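Aspartate aminotransferase (Leishmania major, PDB 4H51) probably transfers the amino group of L-aspartate to 2-oxoglutarate, using pyridoxal 5'-phosphate as cofactor and working as a homodimer. Local coordinates at residues Y83-A96 with T303-L317. Residues are numbered along the deposited sequence; the frame is centred on the assembly and turned at random.
Sequences YLPISGYQPFIDEA and TCPPAHGARLAHLIL
R311 brings NH1 over one face of the Y89 ring, near the rim, its guanidinium tilted against the ring and CZ 4.9 Å from the Y89 centroid in a cation-pi contact; P91 CD covers the centre of the opposite face. The same ring turns its edge to the face of H314, planes at 90°, a T-shaped pair. H314, its CG anti to the backbone N (chi1 176°), reaches across to helix 90-96, where P91 CB makes a CH-pi contact 3.6 Å from the imidazole centroid.

Apolar packing continues deeper between the helices, whose axes cross at 52° and come within 8.6 Å at their closest approach. Two small residues, A310 and A313, make room for F92; A310 CB covers one ring face, 4.1 Å from its centroid, and A313 CB touches F92 CE1 at 3.7 Å. L317 CD1 packs on E95 CB. Ahead of the helices, L84 CD1 rests 3.6 Å from A307 CB, and C304 SG lies obliquely beside the Y83 ring, 3.5 Å from CD1.

The polar links between the segments run through water. One molecule links L84 N to P305 O, and another joins E95 OE2 to H314 NE2.

Y83 OH bonds the pyridoxal-phosphate-lysine side chain of the second subunit. Ring faces, methyls and one cation-pi contact thus hold the segments together, while L84 O and T303 O are buried without a hydrogen-bond partner in the model.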
loop_
_atom_site.group_PDB
_atom_site.type_symbol
_atom_site.label_atom_id
_atom_site.label_comp_id
_atom_site.label_asym_id
_atom_site.label_seq_id
_atom_site.Cartn_x
_atom_site.Cartn_y
_atom_site.Cartn_z
ATOM N N TYR B 83 0.726 11.456 9.664
ATOM C CA TYR B 83 0.791 11.051 8.254
ATOM C C TYR B 83 2.114 11.496 7.625
ATOM O O TYR B 83 2.563 12.629 7.818
ATOM C CB TYR B 83 -0.326 11.682 7.427
ATOM C CG TYR B 83 -1.717 11.104 7.637
ATOM C CD1 TYR B 83 -1.999 9.775 7.302
ATOM C CD2 TYR B 83 -2.752 11.904 8.098
ATOM C CE1 TYR B 83 -3.281 9.264 7.461
ATOM C CE2 TYR B 83 -4.037 11.419 8.264
ATOM C CZ TYR B 83 -4.304 10.095 7.939
ATOM O OH TYR B 83 -5.595 9.618 8.096
ATOM N N LEU B 84 2.698 10.618 6.816
ATOM C CA LEU B 84 3.738 11.062 5.910
ATOM C C LEU B 84 3.039 11.881 4.791
ATOM O O LEU B 84 1.872 11.700 4.561
ATOM C CB LEU B 84 4.432 9.870 5.281
ATOM C CG LEU B 84 5.344 8.979 6.182
ATOM C CD1 LEU B 84 5.962 7.861 5.363
ATOM C CD2 LEU B 84 6.441 9.779 6.859
ATOM N N PRO B 85 3.781 12.748 4.071
ATOM C CA PRO B 85 3.306 13.295 2.817
ATOM C C PRO B 85 2.851 12.197 1.865
ATOM O O PRO B 85 3.260 11.030 1.969
ATOM C CB PRO B 85 4.548 14.006 2.247
ATOM C CG PRO B 85 5.314 14.427 3.481
ATOM C CD PRO B 85 5.154 13.211 4.365
ATOM N N ILE B 86 2.010 12.548 0.905
ATOM C CA ILE B 86 1.521 11.562 -0.053
ATOM C C ILE B 86 2.696 10.824 -0.760
ATOM O O ILE B 86 2.688 9.593 -0.960
ATOM C CB ILE B 86 0.563 12.257 -1.077
ATOM C CG1 ILE B 86 -0.773 12.660 -0.407
ATOM C CG2 ILE B 86 0.276 11.371 -2.291
ATOM C CD1 ILE B 86 -1.507 13.805 -1.120
ATOM N N SER B 87 3.735 11.579 -1.105
ATOM C CA SER B 87 4.890 11.000 -1.763
ATOM C C SER B 87 5.720 10.130 -0.815
ATOM O O SER B 87 6.554 9.365 -1.262
ATOM C CB SER B 87 5.805 12.096 -2.276
ATOM O OG SER B 87 5.177 12.919 -3.220
ATOM N N GLY B 88 5.502 10.258 0.488
ATOM C CA GLY B 88 6.291 9.484 1.453
ATOM C C GLY B 88 7.389 10.277 2.137
ATOM O O GLY B 88 7.387 11.516 2.134
ATOM N N TYR B 89 8.300 9.540 2.772
ATOM C CA TYR B 89 9.276 10.122 3.679
ATOM C C TYR B 89 10.494 10.542 2.847
ATOM O O TYR B 89 11.265 9.688 2.388
ATOM C CB TYR B 89 9.665 9.129 4.775
ATOM C CG TYR B 89 10.600 9.678 5.857
ATOM C CD1 TYR B 89 10.318 10.881 6.510
ATOM C CD2 TYR B 89 11.768 9.005 6.201
ATOM C CE1 TYR B 89 11.169 11.394 7.472
ATOM C CE2 TYR B 89 12.622 9.505 7.167
ATOM C CZ TYR B 89 12.324 10.693 7.790
ATOM O OH TYR B 89 13.166 11.196 8.767
ATOM N N GLN B 90 10.675 11.852 2.681
ATOM C CA GLN B 90 11.677 12.359 1.727
ATOM C C GLN B 90 13.120 11.901 2.010
ATOM O O GLN B 90 13.829 11.591 1.063
ATOM C CB GLN B 90 11.629 13.890 1.588
ATOM C CG GLN B 90 12.190 14.414 0.259
ATOM C CD GLN B 90 11.557 13.795 -0.967
ATOM O OE1 GLN B 90 10.338 13.716 -1.068
ATOM N NE2 GLN B 90 12.373 13.350 -1.901
ATOM N N PRO B 91 13.542 11.847 3.296
ATOM C CA PRO B 91 14.903 11.391 3.545
ATOM C C PRO B 91 15.131 9.940 3.068
ATOM O O PRO B 91 16.197 9.610 2.463
ATOM C CB PRO B 91 15.066 11.569 5.063
ATOM C CG PRO B 91 14.176 12.721 5.391
ATOM C CD PRO B 91 12.967 12.501 4.496
ATOM N N PHE B 92 14.142 9.084 3.286
ATOM C CA PHE B 92 14.211 7.725 2.766
ATOM C C PHE B 92 14.336 7.774 1.249
ATOM O O PHE B 92 15.226 7.152 0.648
ATOM C CB PHE B 92 12.958 6.916 3.130
ATOM C CG PHE B 92 12.796 5.668 2.313
ATOM C CD1 PHE B 92 13.705 4.636 2.454
ATOM C CD2 PHE B 92 11.784 5.535 1.411
ATOM C CE1 PHE B 92 13.599 3.506 1.683
ATOM C CE2 PHE B 92 11.656 4.394 0.635
ATOM C CZ PHE B 92 12.564 3.375 0.784
ATOM N N ILE B 93 13.449 8.515 0.617
ATOM C CA ILE B 93 13.422 8.534 -0.852
ATOM C C ILE B 93 14.784 8.962 -1.429
ATOM O O ILE B 93 15.305 8.308 -2.341
ATOM C CB ILE B 93 12.329 9.473 -1.392
ATOM C CG1 ILE B 93 10.904 8.979 -1.013
ATOM C CG2 ILE B 93 12.475 9.663 -2.925
ATOM C CD1 ILE B 93 9.887 10.100 -1.082
ATOM N N ASP B 94 15.316 10.053 -0.905
ATOM C CA ASP B 94 16.610 10.614 -1.366
ATOM C C ASP B 94 17.753 9.637 -1.199
ATOM O O ASP B 94 18.540 9.420 -2.146
ATOM C CB ASP B 94 16.931 11.928 -0.666
ATOM C CG ASP B 94 15.947 13.038 -1.039
ATOM O OD1 ASP B 94 15.140 12.860 -1.953
ATOM O OD2 ASP B 94 15.957 14.085 -0.380
ATOM N N GLU B 95 17.845 9.022 -0.024
ATOM C CA GLU B 95 18.904 8.037 0.218
ATOM C C GLU B 95 18.726 6.788 -0.629
ATOM O O GLU B 95 19.738 6.196 -1.110
ATOM C CB GLU B 95 19.003 7.639 1.696
ATOM C CG GLU B 95 19.454 8.712 2.673
ATOM C CD GLU B 95 20.885 9.193 2.499
ATOM O OE1 GLU B 95 21.688 8.559 1.783
ATOM O OE2 GLU B 95 21.191 10.210 3.143
ATOM N N ALA B 96 17.472 6.366 -0.827
ATOM C CA ALA B 96 17.185 5.158 -1.557
ATOM C C ALA B 96 17.606 5.331 -3.014
ATOM O O ALA B 96 18.253 4.463 -3.573
ATOM C CB ALA B 96 15.685 4.798 -1.462
ATOM N N THR B 303 -3.714 6.955 -0.083
ATOM C CA THR B 303 -3.408 8.237 0.535
ATOM C C THR B 303 -1.905 8.490 0.747
ATOM O O THR B 303 -1.345 9.472 0.223
ATOM C CB THR B 303 -4.214 8.469 1.846
ATOM O OG1 THR B 303 -5.582 8.695 1.527
ATOM C CG2 THR B 303 -3.703 9.698 2.578
ATOM N N CYS B 304 -1.249 7.644 1.549
ATOM C CA CYS B 304 0.173 7.826 1.836
ATOM C C CYS B 304 0.775 6.542 2.368
ATOM O O CYS B 304 0.028 5.662 2.880
ATOM C CB CYS B 304 0.407 9.019 2.764
ATOM S SG CYS B 304 -0.327 8.900 4.406
ATOM N N PRO B 305 2.104 6.398 2.229
ATOM C CA PRO B 305 2.695 5.089 2.490
ATOM C C PRO B 305 3.044 4.829 3.958
ATOM O O PRO B 305 3.166 5.796 4.745
ATOM C CB PRO B 305 3.970 5.118 1.646
ATOM C CG PRO B 305 4.397 6.550 1.742
ATOM C CD PRO B 305 3.126 7.374 1.767
ATOM N N PRO B 306 3.243 3.543 4.321
ATOM C CA PRO B 306 3.635 3.182 5.683
ATOM C C PRO B 306 5.067 3.656 6.012
ATOM O O PRO B 306 5.975 3.513 5.196
ATOM C CB PRO B 306 3.517 1.650 5.729
ATOM C CG PRO B 306 3.696 1.228 4.295
ATOM C CD PRO B 306 3.169 2.364 3.431
ATOM N N ALA B 307 5.230 4.174 7.213
ATOM C CA ALA B 307 6.479 4.859 7.562
ATOM C C ALA B 307 7.546 3.958 8.148
ATOM O O ALA B 307 8.728 4.220 7.988
ATOM C CB ALA B 307 6.211 6.040 8.474
ATOM N N HIS B 308 7.159 2.895 8.846
ATOM C CA HIS B 308 8.155 2.155 9.630
ATOM C C HIS B 308 9.293 1.614 8.776
ATOM O O HIS B 308 10.469 1.810 9.126
ATOM C CB HIS B 308 7.484 1.054 10.416
ATOM C CG HIS B 308 8.370 0.412 11.439
ATOM N ND1 HIS B 308 8.853 1.096 12.519
ATOM C CD2 HIS B 308 8.847 -0.888 11.547
ATOM C CE1 HIS B 308 9.624 0.273 13.241
ATOM N NE2 HIS B 308 9.603 -0.945 12.656
ATOM N N GLY B 309 9.000 0.947 7.659
ATOM C CA GLY B 309 10.082 0.384 6.813
ATOM C C GLY B 309 11.011 1.480 6.251
ATOM O O GLY B 309 12.226 1.360 6.263
ATOM N N ALA B 310 10.394 2.569 5.805
ATOM C CA ALA B 310 11.124 3.737 5.261
ATOM C C ALA B 310 12.027 4.341 6.332
ATOM O O ALA B 310 13.138 4.700 6.060
ATOM C CB ALA B 310 10.145 4.778 4.743
ATOM N N ARG B 311 11.535 4.415 7.541
ATOM C CA ARG B 311 12.347 4.966 8.640
ATOM C C ARG B 311 13.501 4.045 8.986
ATOM O O ARG B 311 14.638 4.508 9.167
ATOM C CB ARG B 311 11.473 5.236 9.845
ATOM C CG ARG B 311 10.535 6.436 9.696
ATOM C CD ARG B 311 9.978 6.826 11.079
ATOM N NE ARG B 311 8.760 7.625 10.968
ATOM C CZ ARG B 311 8.732 8.911 10.649
ATOM N NH1 ARG B 311 9.865 9.616 10.513
ATOM N NH2 ARG B 311 7.551 9.502 10.522
ATOM N N LEU B 312 13.239 2.738 9.095
ATOM C CA LEU B 312 14.324 1.802 9.301
ATOM C C LEU B 312 15.407 1.924 8.202
ATOM O O LEU B 312 16.611 2.039 8.477
ATOM C CB LEU B 312 13.825 0.349 9.359
ATOM C CG LEU B 312 13.012 -0.115 10.588
ATOM C CD1 LEU B 312 12.369 -1.487 10.340
ATOM C CD2 LEU B 312 13.884 -0.121 11.864
ATOM N N ALA B 313 14.964 1.885 6.955
ATOM C CA ALA B 313 15.884 1.928 5.813
ATOM C C ALA B 313 16.613 3.240 5.750
ATOM O O ALA B 313 17.816 3.318 5.469
ATOM C CB ALA B 313 15.127 1.703 4.528
ATOM N N HIS B 314 15.906 4.325 6.015
ATOM C CA HIS B 314 16.600 5.609 6.046
ATOM C C HIS B 314 17.743 5.656 7.046
ATOM O O HIS B 314 18.862 6.149 6.733
ATOM C CB HIS B 314 15.651 6.763 6.346
ATOM C CG HIS B 314 16.387 8.056 6.478
ATOM N ND1 HIS B 314 16.585 8.664 7.665
ATOM C CD2 HIS B 314 17.126 8.777 5.539
ATOM C CE1 HIS B 314 17.338 9.761 7.487
ATOM N NE2 HIS B 314 17.666 9.842 6.181
ATOM N N LEU B 315 17.478 5.169 8.261
ATOM C CA LEU B 315 18.498 5.133 9.311
ATOM C C LEU B 315 19.712 4.330 8.877
ATOM O O LEU B 315 20.868 4.782 9.092
ATOM C CB LEU B 315 17.956 4.593 10.652
ATOM C CG LEU B 315 17.227 5.518 11.625
ATOM C CD1 LEU B 315 16.908 4.700 12.888
ATOM C CD2 LEU B 315 18.057 6.747 12.052
ATOM N N ILE B 316 19.466 3.175 8.259
ATOM C CA ILE B 316 20.527 2.271 7.823
ATOM C C ILE B 316 21.333 2.876 6.643
ATOM O O ILE B 316 22.537 2.749 6.581
ATOM C CB ILE B 316 19.949 0.885 7.439
ATOM C CG1 ILE B 316 19.394 0.178 8.722
ATOM C CG2 ILE B 316 20.989 0.059 6.633
ATOM C CD1 ILE B 316 18.457 -0.990 8.470
ATOM N N LEU B 317 20.654 3.543 5.728
ATOM C CA LEU B 317 21.303 4.181 4.587
ATOM C C LEU B 317 22.110 5.429 4.969
ATOM O O LEU B 317 23.175 5.669 4.386
ATOM C CB LEU B 317 20.251 4.579 3.553
ATOM C CG LEU B 317 19.576 3.416 2.861
ATOM C CD1 LEU B 317 18.536 3.889 1.823
ATOM C CD2 LEU B 317 20.566 2.479 2.170
HETATM O O HOH W 1 2.068 7.761 6.338
HETATM O O HOH W 2 12.926 8.719 11.217
HETATM O O HOH W 3 19.467 11.437 4.934
#